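D-galactonate dehydratase family member RspA (Pantoea ananatis, PDB 3T6C) dehydrates D-gluconate weakly in vitro to 2-dehydro-3-deoxy-D-gluconate with one magnesium ion per subunit, an activity unlikely to matter for gluconate degradation in vivo. Local coordinates at residues 298-301 with 305-308; 309-314 with 335-340; 46-51 with 55-60; 30-35 with 78-83. All blocks are in the same frame, centred on the assembly; numbering follows the deposited sequence.

Contact 1: 298-301 with 305-308. With MG (magnesium ion), chain C; GCO (D-gluconic acid), chain D.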
loop_
_atom_site.group_PDB
_atom_site.type_symbol
_atom_site.label_atom_id
_atom_site.label_comp_id
_atom_site.label_asym_id
_atom_site.label_seq_id
_atom_site.Cartn_x
_atom_site.Cartn_y
_atom_site.Cartn_z
ATOM N N GLU A 298 -11.350 26.206 1.174
ATOM C CA GLU A 298 -11.315 27.677 1.019
ATOM C C GLU A 298 -9.947 28.235 1.396
ATOM O O GLU A 298 -9.557 29.300 0.874
ATOM C CB GLU A 298 -12.425 28.381 1.853
ATOM C CG GLU A 298 -12.159 28.281 3.346
ATOM C CD GLU A 298 -13.355 28.704 4.192
ATOM O OE1 GLU A 298 -14.483 28.276 3.907
ATOM O OE2 GLU A 298 -13.194 29.473 5.148
ATOM N N LEU A 299 -9.222 27.557 2.290
ATOM C CA LEU A 299 -7.884 28.011 2.702
ATOM C C LEU A 299 -6.750 27.597 1.750
ATOM O O LEU A 299 -5.615 28.030 1.938
ATOM C CB LEU A 299 -7.545 27.460 4.109
ATOM C CG LEU A 299 -8.148 28.279 5.245
ATOM C CD1 LEU A 299 -8.086 27.487 6.562
ATOM C CD2 LEU A 299 -7.319 29.602 5.405
ATOM N N PHE A 300 -7.021 26.723 0.773
ATOM C CA PHE A 300 -5.904 26.131 0.025
ATOM C C PHE A 300 -5.195 27.115 -0.910
ATOM O O PHE A 300 -5.815 28.030 -1.484
ATOM C CB PHE A 300 -6.403 24.980 -0.845
ATOM C CG PHE A 300 -6.867 23.771 -0.078
ATOM C CD1 PHE A 300 -6.583 23.564 1.271
ATOM C CD2 PHE A 300 -7.604 22.800 -0.747
ATOM C CE1 PHE A 300 -7.004 22.386 1.932
ATOM C CE2 PHE A 300 -8.000 21.626 -0.125
ATOM C CZ PHE A 300 -7.746 21.411 1.214
ATOM N N VAL A 301 -3.881 27.077 -0.827
ATOM C CA VAL A 301 -2.966 27.853 -1.684
ATOM C C VAL A 301 -1.997 27.030 -2.521
ATOM O O VAL A 301 -1.096 27.622 -3.204
ATOM C CB VAL A 301 -2.237 28.909 -0.823
ATOM C CG1 VAL A 301 -3.201 29.957 -0.267
ATOM C CG2 VAL A 301 -1.506 28.235 0.353
ATOM N N GLU A 305 -1.741 20.562 -1.192
ATOM C CA GLU A 305 -2.940 20.463 -0.359
ATOM C C GLU A 305 -4.097 19.781 -1.088
ATOM O O GLU A 305 -4.637 18.798 -0.610
ATOM C CB GLU A 305 -3.409 21.853 0.102
ATOM C CG GLU A 305 -2.348 22.514 1.002
ATOM C CD GLU A 305 -2.581 24.003 1.266
ATOM O OE1 GLU A 305 -3.083 24.690 0.330
ATOM O OE2 GLU A 305 -2.229 24.489 2.382
ATOM N N TRP A 306 -4.527 20.351 -2.211
ATOM C CA TRP A 306 -5.757 19.878 -2.858
ATOM C C TRP A 306 -5.623 18.598 -3.697
ATOM O O TRP A 306 -6.549 17.749 -3.709
ATOM C CB TRP A 306 -6.440 20.978 -3.662
ATOM C CG TRP A 306 -5.608 21.768 -4.650
ATOM C CD1 TRP A 306 -5.038 22.978 -4.414
ATOM C CD2 TRP A 306 -5.309 21.445 -6.014
ATOM N NE1 TRP A 306 -4.375 23.448 -5.551
ATOM C CE2 TRP A 306 -4.513 22.498 -6.526
ATOM C CE3 TRP A 306 -5.597 20.356 -6.831
ATOM C CZ2 TRP A 306 -4.027 22.504 -7.845
ATOM C CZ3 TRP A 306 -5.121 20.381 -8.183
ATOM C CH2 TRP A 306 -4.351 21.431 -8.641
ATOM N N LYS A 307 -4.464 18.397 -4.332
ATOM C CA LYS A 307 -4.371 17.287 -5.285
ATOM C C LYS A 307 -4.540 15.915 -4.609
ATOM O O LYS A 307 -5.334 15.089 -5.080
ATOM C CB LYS A 307 -3.062 17.391 -6.106
ATOM C CG LYS A 307 -3.051 16.330 -7.261
ATOM C CD LYS A 307 -1.711 16.519 -8.025
ATOM C CE LYS A 307 -1.512 15.444 -9.066
ATOM N NZ LYS A 307 -1.425 14.088 -8.462
ATOM N N PRO A 308 -3.828 15.639 -3.489
ATOM C CA PRO A 308 -3.971 14.317 -2.880
ATOM C C PRO A 308 -5.405 14.067 -2.412
ATOM O O PRO A 308 -5.883 12.908 -2.437
ATOM C CB PRO A 308 -2.989 14.358 -1.685
ATOM C CG PRO A 308 -2.006 15.451 -2.067
ATOM C CD PRO A 308 -2.793 16.455 -2.817
HETATM MG MG MG C . -16.134 27.891 5.245
HETATM C C1 GCO D . -17.193 30.462 4.348
HETATM C C2 GCO D . -15.938 30.837 5.042
HETATM C C3 GCO D . -15.845 32.296 5.447
HETATM C C4 GCO D . -14.437 32.642 5.887
HETATM C C5 GCO D . -14.093 34.044 5.448
HETATM C C6 GCO D . -12.685 34.469 5.827
HETATM O O1A GCO D . -17.887 31.307 3.709
HETATM O O1B GCO D . -17.489 29.225 4.278
HETATM O O2 GCO D . -15.642 29.865 6.010
HETATM O O3 GCO D . -16.769 32.475 6.455
HETATM O O4 GCO D . -14.388 32.537 7.298
HETATM O O5 GCO D . -14.234 34.117 4.078
HETATM O O6 GCO D . -12.328 35.766 5.392
HETATM O O HOH W 1 -14.720 26.918 6.448
#

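Contact 2: 309-314 with 335-340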
loop_
_atom_site.group_PDB
_atom_site.type_symbol
_atom_site.label_atom_id
_atom_site.label_comp_id
_atom_site.label_asym_id
_atom_site.label_seq_id
_atom_site.Cartn_x
_atom_site.Cartn_y
_atom_site.Cartn_z
ATOM N N LEU A 309 -6.118 15.115 -2.021
ATOM C CA LEU A 309 -7.462 14.873 -1.495
ATOM C C LEU A 309 -8.363 14.472 -2.643
ATOM O O LEU A 309 -9.222 13.575 -2.486
ATOM C CB LEU A 309 -8.050 16.135 -0.886
ATOM C CG LEU A 309 -7.321 16.668 0.359
ATOM C CD1 LEU A 309 -8.111 17.778 1.038
ATOM C CD2 LEU A 309 -6.893 15.650 1.335
ATOM N N ILE A 310 -8.152 15.101 -3.798
ATOM C CA ILE A 310 -9.031 14.819 -4.941
ATOM C C ILE A 310 -8.656 13.446 -5.498
ATOM O O ILE A 310 -9.537 12.609 -5.761
ATOM C CB ILE A 310 -8.939 15.931 -5.975
ATOM C CG1 ILE A 310 -9.535 17.236 -5.402
ATOM C CG2 ILE A 310 -9.708 15.501 -7.254
ATOM C CD1 ILE A 310 -9.191 18.472 -6.299
ATOM N N ASP A 311 -7.359 13.165 -5.638
ATOM C CA ASP A 311 -6.891 11.874 -6.163
ATOM C C ASP A 311 -7.429 10.704 -5.389
ATOM O O ASP A 311 -7.778 9.699 -5.981
ATOM C CB ASP A 311 -5.342 11.805 -6.056
ATOM C CG ASP A 311 -4.649 12.439 -7.243
ATOM O OD1 ASP A 311 -5.244 12.469 -8.351
ATOM O OD2 ASP A 311 -3.480 12.812 -7.074
ATOM N N ASN A 312 -7.475 10.852 -4.077
ATOM C CA ASN A 312 -7.826 9.768 -3.160
ATOM C C ASN A 312 -9.309 9.763 -2.747
ATOM O O ASN A 312 -9.729 8.993 -1.852
ATOM C CB ASN A 312 -6.859 9.726 -1.985
ATOM C CG ASN A 312 -5.482 9.340 -2.421
ATOM O OD1 ASN A 312 -5.260 8.181 -2.812
ATOM N ND2 ASN A 312 -4.555 10.281 -2.387
ATOM N N LYS A 313 -10.110 10.614 -3.382
ATOM C CA LYS A 313 -11.561 10.634 -3.123
ATOM C C LYS A 313 -11.848 11.000 -1.662
ATOM O O LYS A 313 -12.789 10.461 -1.038
ATOM C CB LYS A 313 -12.238 9.291 -3.492
ATOM C CG LYS A 313 -11.728 8.692 -4.833
ATOM C CD LYS A 313 -11.891 9.621 -6.025
ATOM C CE LYS A 313 -11.598 8.905 -7.353
ATOM N NZ LYS A 313 -10.111 8.531 -7.430
ATOM N N LEU A 314 -11.032 11.903 -1.121
ATOM C CA LEU A 314 -11.132 12.242 0.312
ATOM C C LEU A 314 -12.117 13.367 0.556
ATOM O O LEU A 314 -12.469 13.632 1.697
ATOM C CB LEU A 314 -9.735 12.596 0.927
ATOM C CG LEU A 314 -8.778 11.402 0.783
ATOM C CD1 LEU A 314 -7.453 11.821 1.410
ATOM C CD2 LEU A 314 -9.330 10.105 1.427
ATOM N N ALA A 335 -11.080 22.415 -11.422
ATOM C CA ALA A 335 -12.429 21.926 -11.674
ATOM C C ALA A 335 -12.371 20.645 -12.533
ATOM O O ALA A 335 -13.103 19.691 -12.293
ATOM C CB ALA A 335 -13.241 23.026 -12.361
ATOM N N ILE A 336 -11.532 20.652 -13.557
ATOM C CA ILE A 336 -11.334 19.473 -14.439
ATOM C C ILE A 336 -10.694 18.296 -13.684
ATOM O O ILE A 336 -11.148 17.136 -13.806
ATOM C CB ILE A 336 -10.496 19.873 -15.653
ATOM C CG1 ILE A 336 -11.391 20.689 -16.598
ATOM C CG2 ILE A 336 -9.895 18.592 -16.334
ATOM C CD1 ILE A 336 -10.614 21.395 -17.715
ATOM N N TYR A 337 -9.689 18.582 -12.883
ATOM C CA TYR A 337 -9.067 17.499 -12.101
ATOM C C TYR A 337 -10.112 16.853 -11.165
ATOM O O TYR A 337 -10.155 15.639 -10.998
ATOM C CB TYR A 337 -7.892 18.081 -11.288
ATOM C CG TYR A 337 -6.882 17.019 -10.926
ATOM C CD1 TYR A 337 -5.862 16.719 -11.816
ATOM C CD2 TYR A 337 -6.956 16.332 -9.723
ATOM C CE1 TYR A 337 -4.948 15.722 -11.558
ATOM C CE2 TYR A 337 -6.042 15.304 -9.463
ATOM C CZ TYR A 337 -5.067 15.002 -10.385
ATOM O OH TYR A 337 -4.139 14.017 -10.096
ATOM N N SER A 338 -10.975 17.685 -10.592
ATOM C CA SER A 338 -12.083 17.203 -9.755
ATOM C C SER A 338 -13.077 16.384 -10.572
ATOM O O SER A 338 -13.470 15.254 -10.150
ATOM C CB SER A 338 -12.796 18.403 -9.096
ATOM O OG SER A 338 -11.874 19.094 -8.273
ATOM N N GLU A 339 -13.447 16.898 -11.755
ATOM C CA GLU A 339 -14.423 16.237 -12.610
ATOM C C GLU A 339 -14.022 14.797 -12.890
ATOM O O GLU A 339 -14.851 13.870 -12.834
ATOM C CB GLU A 339 -14.489 17.034 -13.943
ATOM C CG GLU A 339 -15.432 16.411 -14.994
ATOM C CD GLU A 339 -15.329 17.107 -16.365
ATOM O OE1 GLU A 339 -14.756 18.218 -16.469
ATOM O OE2 GLU A 339 -15.792 16.494 -17.339
ATOM N N LEU A 340 -12.756 14.596 -13.232
ATOM C CA LEU A 340 -12.303 13.251 -13.628
ATOM C C LEU A 340 -12.197 12.306 -12.425
ATOM O O LEU A 340 -12.098 11.087 -12.603
ATOM C CB LEU A 340 -10.974 13.354 -14.397
ATOM C CG LEU A 340 -10.991 13.661 -15.928
ATOM C CD1 LEU A 340 -11.965 14.765 -16.308
ATOM C CD2 LEU A 340 -9.591 13.996 -16.457
#

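Contact 3: 46-51 with 55-60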
loop_
_atom_site.group_PDB
_atom_site.type_symbol
_atom_site.label_atom_id
_atom_site.label_comp_id
_atom_site.label_asym_id
_atom_site.label_seq_id
_atom_site.Cartn_x
_atom_site.Cartn_y
_atom_site.Cartn_z
ATOM N N VAL A 46 -9.134 44.974 -6.354
ATOM C CA VAL A 46 -9.540 44.775 -7.739
ATOM C C VAL A 46 -8.362 45.225 -8.608
ATOM O O VAL A 46 -7.659 46.171 -8.256
ATOM C CB VAL A 46 -10.801 45.639 -8.038
ATOM C CG1 VAL A 46 -11.004 45.868 -9.531
ATOM C CG2 VAL A 46 -12.033 45.015 -7.374
ATOM N N VAL A 47 -8.113 44.505 -9.697
ATOM C CA VAL A 47 -7.121 44.902 -10.679
ATOM C C VAL A 47 -7.802 45.355 -11.970
ATOM O O VAL A 47 -8.783 44.749 -12.418
ATOM C CB VAL A 47 -6.228 43.694 -10.986
ATOM C CG1 VAL A 47 -5.396 43.912 -12.247
ATOM C CG2 VAL A 47 -5.288 43.443 -9.763
ATOM N N LYS A 48 -7.298 46.450 -12.548
ATOM C CA LYS A 48 -7.735 46.875 -13.901
ATOM C C LYS A 48 -6.535 46.866 -14.850
ATOM O O LYS A 48 -5.533 47.538 -14.580
ATOM C CB LYS A 48 -8.369 48.293 -13.863
ATOM C CG LYS A 48 -8.880 48.737 -15.241
ATOM C CD LYS A 48 -9.827 49.933 -14.957
ATOM C CE LYS A 48 -10.525 50.446 -16.161
ATOM N NZ LYS A 48 -11.414 51.615 -15.732
ATOM N N ILE A 49 -6.612 46.102 -15.946
ATOM C CA ILE A 49 -5.568 46.069 -16.952
ATOM C C ILE A 49 -6.047 46.806 -18.214
ATOM O O ILE A 49 -7.041 46.417 -18.807
ATOM C CB ILE A 49 -5.201 44.631 -17.341
ATOM C CG1 ILE A 49 -4.626 43.886 -16.132
ATOM C CG2 ILE A 49 -4.203 44.667 -18.532
ATOM C CD1 ILE A 49 -4.182 42.461 -16.462
ATOM N N GLU A 50 -5.364 47.891 -18.576
ATOM C CA GLU A 50 -5.693 48.651 -19.789
ATOM C C GLU A 50 -4.877 48.164 -20.960
ATOM O O GLU A 50 -3.746 47.704 -20.808
ATOM C CB GLU A 50 -5.471 50.148 -19.590
ATOM C CG GLU A 50 -6.367 50.660 -18.519
ATOM C CD GLU A 50 -6.533 52.149 -18.534
ATOM O OE1 GLU A 50 -5.621 52.869 -19.011
ATOM O OE2 GLU A 50 -7.595 52.591 -18.080
ATOM N N THR A 51 -5.495 48.214 -22.142
ATOM C CA THR A 51 -4.786 47.914 -23.396
ATOM C C THR A 51 -4.672 49.152 -24.289
ATOM O O THR A 51 -5.149 50.255 -23.960
ATOM C CB THR A 51 -5.472 46.835 -24.191
ATOM O OG1 THR A 51 -6.679 47.356 -24.788
ATOM C CG2 THR A 51 -5.867 45.655 -23.278
ATOM N N GLY A 55 -11.045 51.897 -24.700
ATOM C CA GLY A 55 -12.197 51.299 -24.080
ATOM C C GLY A 55 -12.146 49.815 -23.768
ATOM O O GLY A 55 -13.074 49.328 -23.141
ATOM N N LEU A 56 -11.106 49.104 -24.215
ATOM C CA LEU A 56 -10.971 47.665 -23.976
ATOM C C LEU A 56 -10.025 47.501 -22.791
ATOM O O LEU A 56 -8.829 47.843 -22.870
ATOM C CB LEU A 56 -10.401 46.962 -25.188
ATOM C CG LEU A 56 -10.018 45.495 -25.019
ATOM C CD1 LEU A 56 -11.145 44.638 -24.455
ATOM C CD2 LEU A 56 -9.581 44.906 -26.341
ATOM N N TYR A 57 -10.561 47.022 -21.673
ATOM C CA TYR A 57 -9.745 46.800 -20.470
ATOM C C TYR A 57 -10.305 45.571 -19.782
ATOM O O TYR A 57 -11.396 45.093 -20.103
ATOM C CB TYR A 57 -9.781 47.983 -19.519
ATOM C CG TYR A 57 -11.184 48.470 -19.144
ATOM C CD1 TYR A 57 -11.921 47.841 -18.147
ATOM C CD2 TYR A 57 -11.775 49.492 -19.860
ATOM C CE1 TYR A 57 -13.207 48.265 -17.821
ATOM C CE2 TYR A 57 -13.059 49.943 -19.535
ATOM C CZ TYR A 57 -13.766 49.298 -18.518
ATOM O OH TYR A 57 -15.035 49.723 -18.200
ATOM N N GLY A 58 -9.480 44.942 -18.955
ATOM C CA GLY A 58 -9.950 43.817 -18.151
ATOM C C GLY A 58 -10.034 44.122 -16.657
ATOM O O GLY A 58 -9.176 44.829 -16.136
ATOM N N LEU A 59 -10.907 43.416 -15.956
ATOM C CA LEU A 59 -10.993 43.517 -14.512
ATOM C C LEU A 59 -10.804 42.150 -13.872
ATOM O O LEU A 59 -11.268 41.115 -14.381
ATOM C CB LEU A 59 -12.374 44.050 -14.097
ATOM C CG LEU A 59 -12.712 45.456 -14.635
ATOM C CD1 LEU A 59 -14.189 45.768 -14.249
ATOM C CD2 LEU A 59 -11.759 46.511 -14.087
ATOM N N GLY A 60 -10.171 42.143 -12.711
ATOM C CA GLY A 60 -9.945 40.909 -11.966
ATOM C C GLY A 60 -10.018 41.116 -10.468
ATOM O O GLY A 60 -9.906 42.249 -9.967
HETATM O O HOH W 2 -7.858 50.245 -22.275
#

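Contact 4: 30-35 with 78-83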
loop_
_atom_site.group_PDB
_atom_site.type_symbol
_atom_site.label_atom_id
_atom_site.label_comp_id
_atom_site.label_asym_id
_atom_site.label_seq_id
_atom_site.Cartn_x
_atom_site.Cartn_y
_atom_site.Cartn_z
ATOM N N THR A 30 -1.057 48.334 -21.601
ATOM C CA THR A 30 -0.494 49.652 -21.364
ATOM C C THR A 30 -0.404 50.144 -19.920
ATOM O O THR A 30 0.425 51.020 -19.612
ATOM C CB THR A 30 -1.296 50.680 -22.148
ATOM O OG1 THR A 30 -2.671 50.652 -21.734
ATOM C CG2 THR A 30 -1.207 50.401 -23.655
ATOM N N ASN A 31 -1.240 49.577 -19.058
ATOM C CA ASN A 31 -1.277 50.021 -17.656
ATOM C C ASN A 31 -1.891 48.920 -16.833
ATOM O O ASN A 31 -2.773 48.268 -17.323
ATOM C CB ASN A 31 -2.138 51.316 -17.548
ATOM C CG ASN A 31 -1.947 52.041 -16.213
ATOM O OD1 ASN A 31 -0.941 52.736 -16.017
ATOM N ND2 ASN A 31 -2.914 51.915 -15.305
ATOM N N VAL A 32 -1.463 48.764 -15.590
ATOM C CA VAL A 32 -2.073 47.820 -14.668
ATOM C C VAL A 32 -2.222 48.567 -13.383
ATOM O O VAL A 32 -1.234 49.123 -12.863
ATOM C CB VAL A 32 -1.186 46.569 -14.421
ATOM C CG1 VAL A 32 -1.803 45.634 -13.307
ATOM C CG2 VAL A 32 -0.962 45.841 -15.750
ATOM N N LYS A 33 -3.429 48.578 -12.832
ATOM C CA LYS A 33 -3.569 49.197 -11.510
ATOM C C LYS A 33 -4.431 48.438 -10.518
ATOM O O LYS A 33 -5.235 47.599 -10.879
ATOM C CB LYS A 33 -4.077 50.599 -11.628
ATOM C CG LYS A 33 -5.502 50.676 -11.978
ATOM C CD LYS A 33 -5.895 52.135 -11.834
ATOM C CE LYS A 33 -7.133 52.411 -12.569
ATOM N NZ LYS A 33 -7.240 53.870 -12.940
ATOM N N THR A 34 -4.248 48.749 -9.244
ATOM C CA THR A 34 -5.009 48.099 -8.184
ATOM C C THR A 34 -5.948 49.132 -7.565
ATOM O O THR A 34 -5.527 50.253 -7.265
ATOM C CB THR A 34 -4.103 47.612 -7.062
ATOM O OG1 THR A 34 -3.071 46.749 -7.567
ATOM C CG2 THR A 34 -4.914 46.877 -6.025
ATOM N N ILE A 35 -7.209 48.740 -7.360
ATOM C CA ILE A 35 -8.208 49.569 -6.747
ATOM C C ILE A 35 -8.630 48.879 -5.445
ATOM O O ILE A 35 -9.000 47.671 -5.444
ATOM C CB ILE A 35 -9.421 49.722 -7.668
ATOM C CG1 ILE A 35 -9.022 50.528 -8.929
ATOM C CG2 ILE A 35 -10.537 50.467 -6.957
ATOM C CD1 ILE A 35 -9.931 50.261 -10.139
ATOM N N TYR A 78 5.349 44.780 -8.630
ATOM C CA TYR A 78 5.922 43.601 -9.317
ATOM C C TYR A 78 5.141 43.167 -10.574
ATOM O O TYR A 78 5.645 43.306 -11.709
ATOM C CB TYR A 78 6.080 42.423 -8.311
ATOM C CG TYR A 78 6.977 42.814 -7.170
ATOM C CD1 TYR A 78 8.376 42.770 -7.311
ATOM C CD2 TYR A 78 6.447 43.243 -5.932
ATOM C CE1 TYR A 78 9.192 43.161 -6.305
ATOM C CE2 TYR A 78 7.279 43.629 -4.892
ATOM C CZ TYR A 78 8.655 43.564 -5.088
ATOM O OH TYR A 78 9.488 43.937 -4.039
ATOM N N LEU A 79 3.932 42.631 -10.383
ATOM C CA LEU A 79 3.207 42.112 -11.558
ATOM C C LEU A 79 2.848 43.211 -12.570
ATOM O O LEU A 79 2.915 42.965 -13.773
ATOM C CB LEU A 79 1.932 41.335 -11.163
ATOM C CG LEU A 79 2.212 40.121 -10.294
ATOM C CD1 LEU A 79 0.897 39.262 -10.177
ATOM C CD2 LEU A 79 3.319 39.287 -10.911
ATOM N N ALA A 80 2.527 44.429 -12.106
ATOM C CA ALA A 80 2.168 45.510 -13.032
ATOM C C ALA A 80 3.364 45.832 -13.983
ATOM O O ALA A 80 3.200 45.736 -15.196
ATOM C CB ALA A 80 1.712 46.773 -12.241
ATOM N N PRO A 81 4.574 46.173 -13.447
ATOM C CA PRO A 81 5.672 46.456 -14.376
ATOM C C PRO A 81 6.047 45.252 -15.245
ATOM O O PRO A 81 6.493 45.401 -16.404
ATOM C CB PRO A 81 6.846 46.895 -13.461
ATOM C CG PRO A 81 6.439 46.470 -12.054
ATOM C CD PRO A 81 4.928 46.486 -12.046
ATOM N N PHE A 82 5.882 44.045 -14.690
ATOM C CA PHE A 82 6.166 42.793 -15.431
ATOM C C PHE A 82 5.305 42.697 -16.683
ATOM O O PHE A 82 5.714 42.076 -17.686
ATOM C CB PHE A 82 5.845 41.642 -14.473
ATOM C CG PHE A 82 5.988 40.254 -15.061
ATOM C CD1 PHE A 82 4.871 39.525 -15.449
ATOM C CD2 PHE A 82 7.225 39.639 -15.105
ATOM C CE1 PHE A 82 4.976 38.216 -15.954
ATOM C CE2 PHE A 82 7.365 38.333 -15.602
ATOM C CZ PHE A 82 6.245 37.600 -16.016
ATOM N N LEU A 83 4.085 43.225 -16.631
ATOM C CA LEU A 83 3.140 43.054 -17.756
ATOM C C LEU A 83 3.167 44.096 -18.858
ATOM O O LEU A 83 2.738 43.834 -19.997
ATOM C CB LEU A 83 1.695 43.012 -17.236
ATOM C CG LEU A 83 1.412 41.804 -16.344
ATOM C CD1 LEU A 83 0.132 41.998 -15.593
ATOM C CD2 LEU A 83 1.349 40.544 -17.227
#

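Contact 1: 298-301 with 305-308
The backbones of Phe300 and Glu305 come within 6.4 Å, CA to CA, where the loop leaving strand 294-296 turns into helix 303-311. This is a strand-to-helix connection at the C-terminal mouth of the beta/alpha barrel of the enolase superfamily, the end that holds metal and substrate. Glu305 reaches back over the turn: CG stands beside its own backbone N (chi1 -64°), and the extended chain carries OE1 to 2.8 Å from Val301 N. The N-H approaches nearly along the C-O axis but is bent at the hydrogen, 145°. OE1 also takes a weak bond from Asn302 N, while OE2 accepts from Asn302 of the second subunit. Glutamate suits the place because it is long enough to serve main-chain amides before the helix from within the first turn. Its CB also lies over one face of the Phe300 ring, offset toward the rim, in a CH-pi contact of 4.0 Å from CB to the ring centroid. Farther round that ring, Phe300 CD2 packs on Trp306 CB at 3.6 Å, and the indole turns its edge to Phe300 CB. Trp306 also packs on Leu340 of the third subunit. At the loop's other end, Glu298 OE1 joins Asp246, Glu272 and a water on magnesium, 2.2 Å from the ion; Glu298 OE2 lies 2.6 Å from gluconate O2, itself a magnesium ligand.

Contact 2: 309-314 with 335-340
Ile310 and Asp311 meet Tyr337 and Ser338 in the tight part of this contact between helices 303-311 and 328-340; within segments 309-314 and 335-340 the nearest CA atoms are those of Ile310 and Ser338, 6.2 Å apart. The two branches of Ile310 divide the work: CG2 meets the edge of the Tyr337 ring at CD2, 3.8 Å away, while CD1 reaches Ser338 OG at 3.4 Å. A small serine allows this close approach, and its hydroxyl bonds back to Ile334 O in its own helix. Tyr337 swings its CG opposite the backbone N (chi1 -157°), which sends the ring across to the end of the neighbouring helix. There Tyr337 OH donates to Asp311 OD1, a short bond of 2.6 Å received on the syn side of the carboxylate, slightly out of its plane. Asp311 OD2 is held by Lys307. Just beyond, helix 303-311 closes in a Schellman motif: Leu314 N bonds to Leu309 O at 2.8 Å and Lys313 N to Ile310 O at 3.2 Å, with Lys313 as the C-prime residue at positive phi. Lys313 NZ curls back to Asp311 O, 3.0 Å away, and also meets Asn341 and Glu281 of the fourth subunit. Tyr337 stacks on Tyr337 of the third subunit, whose Asp311 carboxylate also comes close to Asp311. The solvent side is looser, with Asn312 exposed and Asp311 partly so.

Contact 3: 46-51 with 55-60
The beta hairpin of strands 44-51 and 57-61, part of the N-terminal domain of the mandelate racemase family, brings Val47 opposite Gly60 and Ile49 opposite Gly58 as hydrogen-bonded antiparallel pairs. Between them Lys48 faces Leu59, and farther on Glu50 faces Tyr57, as non-hydrogen-bonded pairs. Ile49 N bonds to Gly58 O, and Gly58 N to Ile49 O, both at 2.9 Å. A side chain at Gly58 or Gly60 would point to the sheet face of Val47 and Ile49, where Ile49 packs on helix 108-129. The extended Lys48 lies alongside Leu59, its CG 3.8 Å from Leu59 CD2, then crosses one face of Tyr57. Lys48 CE sits 3.7 Å and Lys48 NZ 4.3 Å from the centroid of the Tyr57 ring, a combined CH-pi and cation-pi contact; lysine suits it by offering both methylenes and charge. NZ ends in a salt bridge with Glu412, and the tyrosine hydroxyl bonds Asp409. Toward the turn, Thr51 OG1 donates to Leu56 O at 2.9 Å, while Thr51 N reaches the same oxygen weakly and through a water. Thr51 joins Ile49 on helix 108-129, Val46 and Leu59 touch helix 355-367, and strand 29-37 pairs with the other edge of the central strand 44-51.

Contact 4: 30-35 with 78-83
Val32 is the one residue of strand segment 30-35 that packs on helix segment 78-83, and it meets two residues there, Ala80 and Leu83. Val32 CB comes to 3.6 Å from Ala80 CB, while Val32 CG1 lies against the same methyl, Ala80 CB, at 3.8 Å. The second branch turns to the leucine, Val32 CG2 meeting Leu83 CD1 at 4.0 Å; the two side chains cross at about a right angle. The valine torsion divides the branches this way: CG1 is opposite the backbone N (chi1 174°) and CG2 opposite the carbonyl carbon. Alanine suits the point of closest approach, since its single methyl lets the CA atoms of Val32 and Ala80 draw to 5.1 Å, and leucine, one turn on, is long enough to reach Val32 CG2. In the next shell, Ile117 of helix 108-129 touches both Val32 and Leu83, and Ile94 of helix 91-100 also packs on Leu83. Pro81, whose N cannot bond to the preceding turn, kinks the helix immediately after Ala80, its ring directed away from the strand, beside Asn424 of the second subunit. The strand is positioned by its neighbour 44-51: Lys33 pairs with Lys48 and Ile35 with Val46 through backbone bonds, and a classic beta bulge sets both Thr30 and Asn31 against Glu50. Between segments 30-35 and 78-83 there is no hydrogen bond; with 140 Å² buried in all, helix and sheet meet here by shape and hydrophobic burial.

In the fold
Contacts 1 and 2 follow one another along helix 303-311, their centres about 11 Å apart, and touch directly: Phe300 CZ lies 3.7 Å from Leu309 CD1, and Lys307 CE 3.2 Å from Tyr337 OH. Contact 1 reaches magnesium and gluconate through Glu298, whereas contact 2 lies at the C-terminal end of the same helix, in the helical layer outside the barrel, with Ser338 about 10 Å from substrate-binding Arg319, side chain to side chain. Contacts 3 and 4 share the three-stranded sheet of the N-terminal domain through neighbouring strands 29-37 and 44-51, their centres about 10 Å apart. Contact 1 is about 16 Å from contact 3 and about 14 Å from contact 4, between nearest atoms.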